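Local coordinates for protein ribonuclease H (Uncultured organism, PDB 3U3G) that cleaves the RNA strand of RNA/DNA hybrids as a type 1 ribonuclease H, at residues A38-G41 / E42-N45; V74-S78 / E79-R83; E129-N132 / E133-K137. All blocks are in the same frame, centred on the assembly; numbering follows the deposited sequence.

Contact 1 of 3, residues A38-G41 / E42-N45; sequences AYIG and ETTN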
loop_
_atom_site.group_PDB
_atom_site.type_symbol
_atom_site.label_atom_id
_atom_site.label_comp_id
_atom_site.label_asym_id
_atom_site.label_seq_id
_atom_site.Cartn_x
_atom_site.Cartn_y
_atom_site.Cartn_z
ATOM N N ALA A 38 -5.941 -9.374 0.894
ATOM C CA ALA A 38 -5.736 -10.374 -0.151
ATOM C C ALA A 38 -4.512 -11.243 0.109
ATOM O O ALA A 38 -3.464 -10.742 0.502
ATOM C CB ALA A 38 -5.643 -9.713 -1.519
ATOM N N TYR A 39 -4.636 -12.534 -0.185
ATOM C CA TYR A 39 -3.488 -13.429 -0.264
ATOM C C TYR A 39 -2.839 -13.286 -1.629
ATOM O O TYR A 39 -3.535 -13.226 -2.656
ATOM C CB TYR A 39 -3.979 -14.863 -0.074
ATOM C CG TYR A 39 -2.906 -15.907 -0.190
ATOM C CD1 TYR A 39 -1.897 -15.990 0.756
ATOM C CD2 TYR A 39 -2.932 -16.848 -1.219
ATOM C CE1 TYR A 39 -0.891 -16.939 0.639
ATOM C CE2 TYR A 39 -1.935 -17.807 -1.338
ATOM C CZ TYR A 39 -0.924 -17.843 -0.400
ATOM O OH TYR A 39 0.097 -18.764 -0.549
ATOM N N ILE A 40 -1.514 -13.203 -1.656
ATOM C CA ILE A 40 -0.819 -12.919 -2.894
ATOM C C ILE A 40 0.167 -14.017 -3.277
ATOM O O ILE A 40 0.985 -13.824 -4.168
ATOM C CB ILE A 40 -0.111 -11.558 -2.870
ATOM C CG1 ILE A 40 0.997 -11.532 -1.812
ATOM C CG2 ILE A 40 -1.103 -10.439 -2.598
ATOM C CD1 ILE A 40 1.960 -10.377 -2.002
ATOM N N GLY A 41 -0.034 -15.213 -2.736
ATOM C CA GLY A 41 0.918 -16.304 -2.966
ATOM C C GLY A 41 2.173 -16.116 -2.139
ATOM O O GLY A 41 2.164 -15.416 -1.124
ATOM N N GLU A 42 3.229 -16.835 -2.496
ATOM C CA GLU A 42 4.445 -16.824 -1.685
ATOM C C GLU A 42 5.436 -15.809 -2.212
ATOM O O GLU A 42 5.741 -15.781 -3.411
ATOM C CB GLU A 42 5.082 -18.213 -1.649
ATOM C CG GLU A 42 4.152 -19.275 -1.097
ATOM C CD GLU A 42 4.890 -20.453 -0.500
ATOM O OE1 GLU A 42 6.117 -20.354 -0.302
ATOM O OE2 GLU A 42 4.218 -21.438 -0.140
ATOM N N THR A 43 5.816 -14.877 -1.348
ATOM C CA THR A 43 6.799 -13.872 -1.708
ATOM C C THR A 43 7.600 -13.423 -0.490
ATOM O O THR A 43 7.473 -13.990 0.593
ATOM C CB THR A 43 6.143 -12.642 -2.359
ATOM O OG1 THR A 43 7.159 -11.872 -3.022
ATOM C CG2 THR A 43 5.455 -11.790 -1.298
ATOM N N THR A 44 8.454 -12.426 -0.674
ATOM C CA THR A 44 9.121 -11.812 0.462
ATOM C C THR A 44 8.321 -10.656 1.036
ATOM O O THR A 44 7.356 -10.176 0.422
ATOM C CB THR A 44 10.506 -11.297 0.085
ATOM O OG1 THR A 44 10.361 -10.256 -0.892
ATOM C CG2 THR A 44 11.347 -12.418 -0.488
ATOM N N ASN A 45 8.702 -10.245 2.237
ATOM C CA ASN A 45 8.039 -9.176 2.935
ATOM C C ASN A 45 8.039 -7.899 2.103
ATOM O O ASN A 45 7.038 -7.196 2.021
ATOM C CB ASN A 45 8.716 -8.922 4.285
ATOM C CG ASN A 45 7.734 -8.527 5.348
ATOM O OD1 ASN A 45 7.442 -7.336 5.506
ATOM N ND2 ASN A 45 7.001 -9.518 5.852
#
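Ile40 and Thr43 meet through single methyl groups, with Ile40 CD1 3.8 Å from Thr43 CG2 and the two side chains crossing at a slant; both also lie against Ala19 and Ala48. Each methyl branch leaves its CB from the crowded position between backbone N and carbonyl carbon. In Ile40 it is CG1 that stands there (chi1 64°), and the nearly extended second torsion carries CD1 forward along the chain; in Thr43 it is CG2, while OG1 stands anti to the backbone N, which leaves CG2 as the branch that meets Ile40. The exposed pair, Tyr39 and Glu42, project in parallel. Tyr39 has CG anti to its own N (chi1 177°), which sends the ring forward along the chain toward Glu42, yet its OH comes no nearer to Glu42 CG than 4.1 Å, a loose contact. Ring and carboxylate planes are turned 70° apart. The amide of Gly41 is tucked over this ring, with Gly41 N 3.4 Å above the plane near its centre. The chain turns its corner at Glu42, just after Gly41, whose phi is positive and where a CB would collide with Glu42 N. No hydrogen bond joins the two halves, which are held by the strand beside them: Ile40 and Gly41 both bond through their backbones to Ala19, and Thr43 pairs with Gly17. Strand 32-41 thus ends at the edge of the RNase H sheet, against strand 17-26, and leads into helix 45-60, where Thr44 is the N-cap through a weak bond to Val47 N and where Ala48 receives both Ile40 and Thr43.

Contact 2 of 3, residues V74-S78 / E79-R83; sequences VRMDS and ELIVR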
loop_
_atom_site.group_PDB
_atom_site.type_symbol
_atom_site.label_atom_id
_atom_site.label_comp_id
_atom_site.label_asym_id
_atom_site.label_seq_id
_atom_site.Cartn_x
_atom_site.Cartn_y
_atom_site.Cartn_z
ATOM N N VAL A 74 -0.903 8.556 1.143
ATOM C CA VAL A 74 -0.637 7.164 1.512
ATOM C C VAL A 74 0.242 7.131 2.752
ATOM O O VAL A 74 1.293 7.784 2.784
ATOM C CB VAL A 74 0.085 6.409 0.377
ATOM C CG1 VAL A 74 0.540 5.033 0.874
ATOM C CG2 VAL A 74 -0.813 6.268 -0.827
ATOM N N ARG A 75 -0.270 6.502 3.803
ATOM C CA ARG A 75 0.419 6.352 5.080
ATOM C C ARG A 75 0.975 4.947 5.234
ATOM O O ARG A 75 0.280 3.960 4.988
ATOM C CB ARG A 75 -0.539 6.661 6.229
ATOM C CG ARG A 75 -1.017 8.103 6.182
ATOM C CD ARG A 75 -2.066 8.430 7.229
ATOM N NE ARG A 75 -2.449 9.841 7.130
ATOM C CZ ARG A 75 -3.321 10.439 7.936
ATOM N NH1 ARG A 75 -3.908 9.751 8.903
ATOM N NH2 ARG A 75 -3.665 11.704 7.706
ATOM N N MET A 76 2.258 4.859 5.565
ATOM C CA MET A 76 2.931 3.577 5.713
ATOM C C MET A 76 3.752 3.616 6.981
ATOM O O MET A 76 4.350 4.643 7.299
ATOM C CB MET A 76 3.884 3.363 4.543
ATOM C CG MET A 76 3.218 3.411 3.185
ATOM S SD MET A 76 4.395 3.217 1.840
ATOM C CE MET A 76 4.188 1.489 1.431
ATOM N N ASP A 77 3.896 2.469 7.635
ATOM C CA ASP A 77 4.728 2.415 8.824
ATOM C C ASP A 77 6.173 1.993 8.566
ATOM O O ASP A 77 6.989 1.998 9.491
ATOM C CB ASP A 77 4.068 1.604 9.955
ATOM C CG ASP A 77 3.980 0.110 9.656
ATOM O OD1 ASP A 77 3.535 -0.233 8.547
ATOM O OD2 ASP A 77 3.956 -0.677 10.634
ATOM N N SER A 78 6.558 1.957 7.298
ATOM C CA SER A 78 7.955 1.728 6.943
ATOM C C SER A 78 8.579 3.044 6.484
ATOM O O SER A 78 8.270 3.540 5.404
ATOM C CB SER A 78 8.054 0.700 5.810
ATOM O OG SER A 78 9.367 0.679 5.264
ATOM N N GLU A 79 9.468 3.612 7.292
ATOM C CA GLU A 79 10.111 4.844 6.893
ATOM C C GLU A 79 10.962 4.637 5.637
ATOM O O GLU A 79 10.992 5.488 4.749
ATOM C CB GLU A 79 10.945 5.461 8.028
ATOM C CG GLU A 79 11.453 6.834 7.635
ATOM C CD GLU A 79 12.155 7.589 8.740
ATOM O OE1 GLU A 79 12.255 7.070 9.865
ATOM O OE2 GLU A 79 12.542 8.744 8.468
ATOM N N LEU A 80 11.663 3.506 5.568
ATOM C CA LEU A 80 12.458 3.189 4.395
ATOM C C LEU A 80 11.629 3.225 3.112
ATOM O O LEU A 80 12.002 3.873 2.147
ATOM C CB LEU A 80 13.120 1.824 4.549
ATOM C CG LEU A 80 13.896 1.332 3.331
ATOM C CD1 LEU A 80 15.053 2.261 3.038
ATOM C CD2 LEU A 80 14.399 -0.079 3.576
ATOM N N ILE A 81 10.477 2.563 3.120
ATOM C CA ILE A 81 9.693 2.501 1.897
ATOM C C ILE A 81 9.113 3.872 1.544
ATOM O O ILE A 81 9.113 4.273 0.386
ATOM C CB ILE A 81 8.601 1.432 1.974
ATOM C CG1 ILE A 81 9.259 0.052 2.055
ATOM C CG2 ILE A 81 7.717 1.512 0.730
ATOM C CD1 ILE A 81 8.288 -1.065 2.332
ATOM N N VAL A 82 8.739 4.644 2.554
ATOM C CA VAL A 82 8.304 6.018 2.294
ATOM C C VAL A 82 9.404 6.855 1.639
ATOM O O VAL A 82 9.173 7.501 0.615
ATOM C CB VAL A 82 7.813 6.691 3.584
ATOM C CG1 VAL A 82 7.596 8.180 3.358
ATOM C CG2 VAL A 82 6.517 6.039 4.065
ATOM N N ARG A 83 10.626 6.764 2.160
ATOM C CA ARG A 83 11.715 7.533 1.582
ATOM C C ARG A 83 12.065 7.069 0.177
ATOM O O ARG A 83 12.493 7.858 -0.654
ATOM C CB ARG A 83 12.945 7.524 2.492
ATOM C CG ARG A 83 12.721 8.097 3.897
ATOM C CD ARG A 83 12.088 9.490 3.927
ATOM N NE ARG A 83 11.672 9.784 5.307
ATOM C CZ ARG A 83 10.500 10.297 5.670
ATOM N NH1 ARG A 83 9.610 10.773 4.783
ATOM N NH2 ARG A 83 10.191 10.335 6.956
#
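Ser78 turns OG anti to its own backbone N (chi1 168°), which carries the hydroxyl forward beneath the first turn of the following helix, where it accepts from Ile81 N at 3.1 Å (N-H...O 161°). Met76 bends at its last torsion (chi3 100°), and CE swings round to meet Ile81 CG2 at 3.6 Å, the two side chains being nearly perpendicular. Nearer the backbone, Met76 CB lies 3.8 Å from Val82 CG2, and here the side chains run antiparallel alongside one another. Ser78 is therefore a helix N-cap: besides the side-chain bond, its carbonyl opens the regular helical pattern by accepting from Val82 N at 3.1 Å. The cap joins strand 71-76, paired with strands 3-12 and 115-118 in the central RNase H sheet, to helix 79-85. Asp77, in the connection, turns away from the helix; its OD1 accepts from Asn124 ND2, and its side chain touches Asp9. Ile81 CG1 packs 3.3 Å from Ser78 OG, shielding the capping hydroxyl, while the same residue reaches Glu49 and Tyr50 of helix 45-60. Without CG1, CG2 and CD1, an alanine here would probably leave a gap against Met76 CE and uncover the flank of the serine hydroxyl. Within the helix, one turn apart, Arg83 curls back to Glu79, both side chains resting on His118. Its NH2 forms a salt bridge with Glu79 OE2 at 3.2 Å, joined by a weak bond from NE; the acceptor lies at the edge of the guanidinium, in its plane, but is approached from above the carboxylate plane.

Contact 3 of 3, residues E129-N132 / E133-K137; sequences ELVN and EAIDK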
loop_
_atom_site.group_PDB
_atom_site.type_symbol
_atom_site.label_atom_id
_atom_site.label_comp_id
_atom_site.label_asym_id
_atom_site.label_seq_id
_atom_site.Cartn_x
_atom_site.Cartn_y
_atom_site.Cartn_z
ATOM N N GLU A 129 -3.693 -6.063 10.353
ATOM C CA GLU A 129 -4.718 -7.070 10.598
ATOM C C GLU A 129 -5.229 -7.655 9.289
ATOM O O GLU A 129 -5.435 -8.869 9.171
ATOM C CB GLU A 129 -5.890 -6.492 11.409
ATOM C CG GLU A 129 -5.491 -5.783 12.695
ATOM C CD GLU A 129 -6.634 -4.965 13.306
ATOM O OE1 GLU A 129 -7.785 -5.069 12.826
ATOM O OE2 GLU A 129 -6.372 -4.201 14.263
ATOM N N LEU A 130 -5.381 -6.797 8.283
ATOM C CA LEU A 130 -5.906 -7.245 6.998
ATOM C C LEU A 130 -4.935 -8.213 6.320
ATOM O O LEU A 130 -5.344 -9.209 5.726
ATOM C CB LEU A 130 -6.181 -6.039 6.092
ATOM C CG LEU A 130 -7.319 -5.122 6.542
ATOM C CD1 LEU A 130 -7.457 -3.945 5.576
ATOM C CD2 LEU A 130 -8.617 -5.903 6.620
ATOM N N VAL A 131 -3.640 -7.916 6.402
ATOM C CA VAL A 131 -2.612 -8.828 5.894
ATOM C C VAL A 131 -2.771 -10.201 6.547
ATOM O O VAL A 131 -2.812 -11.230 5.876
ATOM C CB VAL A 131 -1.192 -8.274 6.192
ATOM C CG1 VAL A 131 -0.124 -9.341 5.915
ATOM C CG2 VAL A 131 -0.924 -7.018 5.366
ATOM N N ASN A 132 -2.823 -10.208 7.877
ATOM C CA ASN A 132 -2.809 -11.459 8.613
ATOM C C ASN A 132 -4.115 -12.238 8.481
ATOM O O ASN A 132 -4.098 -13.459 8.398
ATOM C CB ASN A 132 -2.466 -11.197 10.077
ATOM C CG ASN A 132 -0.984 -10.925 10.283
ATOM O OD1 ASN A 132 -0.590 -9.798 10.580
ATOM N ND2 ASN A 132 -0.156 -11.906 9.948
ATOM N N GLU A 133 -5.215 -11.523 8.282
ATOM C CA GLU A 133 -6.499 -12.155 7.982
ATOM C C GLU A 133 -6.423 -12.942 6.675
ATOM O O GLU A 133 -6.851 -14.107 6.604
ATOM C CB GLU A 133 -7.589 -11.084 7.909
ATOM C CG GLU A 133 -9.008 -11.597 7.740
ATOM C CD GLU A 133 -10.033 -10.463 7.655
ATOM O OE1 GLU A 133 -9.748 -9.360 8.168
ATOM O OE2 GLU A 133 -11.057 -10.633 6.961
ATOM N N ALA A 134 -5.831 -12.326 5.656
ATOM C CA ALA A 134 -5.707 -12.942 4.349
ATOM C C ALA A 134 -4.805 -14.168 4.408
ATOM O O ALA A 134 -5.130 -15.197 3.824
ATOM C CB ALA A 134 -5.194 -11.937 3.319
ATOM N N ILE A 135 -3.648 -14.045 5.060
ATOM C CA ILE A 135 -2.745 -15.188 5.163
ATOM C C ILE A 135 -3.355 -16.335 5.970
ATOM O O ILE A 135 -3.355 -17.487 5.518
ATOM C CB ILE A 135 -1.367 -14.807 5.735
ATOM C CG1 ILE A 135 -0.692 -13.761 4.843
ATOM C CG2 ILE A 135 -0.473 -16.043 5.825
ATOM C CD1 ILE A 135 0.519 -13.119 5.506
ATOM N N ASP A 136 -3.966 -16.008 7.106
ATOM C CA ASP A 136 -4.574 -17.035 7.953
ATOM C C ASP A 136 -5.633 -17.783 7.147
ATOM O O ASP A 136 -5.791 -19.003 7.297
ATOM C CB ASP A 136 -5.235 -16.410 9.182
ATOM C CG ASP A 136 -4.239 -15.948 10.227
ATOM O OD1 ASP A 136 -3.062 -16.355 10.162
ATOM O OD2 ASP A 136 -4.661 -15.187 11.126
ATOM N N LYS A 137 -6.433 -17.049 6.375
ATOM C CA LYS A 137 -7.555 -17.658 5.675
ATOM C C LYS A 137 -7.063 -18.564 4.554
ATOM O O LYS A 137 -7.530 -19.694 4.424
ATOM C CB LYS A 137 -8.520 -16.593 5.146
ATOM C CG LYS A 137 -9.772 -17.176 4.486
ATOM C CD LYS A 137 -10.872 -16.125 4.330
ATOM C CE LYS A 137 -12.255 -16.770 4.154
ATOM N NZ LYS A 137 -12.334 -17.747 3.021
#
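Leu130 O is gripped twice, by Ala134 N one turn on at 3.2 Å and by the hydroxyl of Ser37 on strand 32-41. The backbone donor is tilted 30° from the carbonyl plane. Ile135 N meets the next carbonyl, Val131 O, at 3.0 Å. The side chains of these two residues project in parallel, with Val131 CG1 3.9 Å from Ile135 CD1. Ile135 has CG1 anti to its carbonyl carbon (chi1 -60°), which directs that branch back along the helix, over Val131 O. Glu133 N gives the shortest bond, 2.8 Å to Glu129 O, and Glu133 OE1 passes 4.0 Å from Leu130 CD2. Asp136 folds its carboxylate back toward the turn before it, while OD1 is held in a salt bridge with Arg13. Ala134, small and buried, rests on Ser37 of strand 32-41, and Leu130 reaches Glu35 and Val24. In this part of helix 125-139, Leu130, Ala134 and Ile135 face the sheet while the exposed acids lie mainly toward solvent, an amphipathic pattern that suits the C-terminal helix packed on the sheet of this RNase H fold.

How the contacts relate
The three contacts follow one another along the chain without overlap, and each is local. Contacts 1 and 2 both reach the five-stranded sheet: contact 1 ends its edge strand 32-41, contact 2 its inner strand 71-76, and each leads into a helix. Their centres are about 19 Å apart and they do not touch, yet both send side chains onto helix 45-60. Contact 3, on helix 125-139, is about 11 Å from contact 1 between centres and packs directly on it, Ala134 CB lying 3.4 Å from Ala38 C. Contact 2 stands about 20 Å from contact 3, centre to centre. The edge strand thus meets two helices, joining the C-terminal helix to the body of the domain.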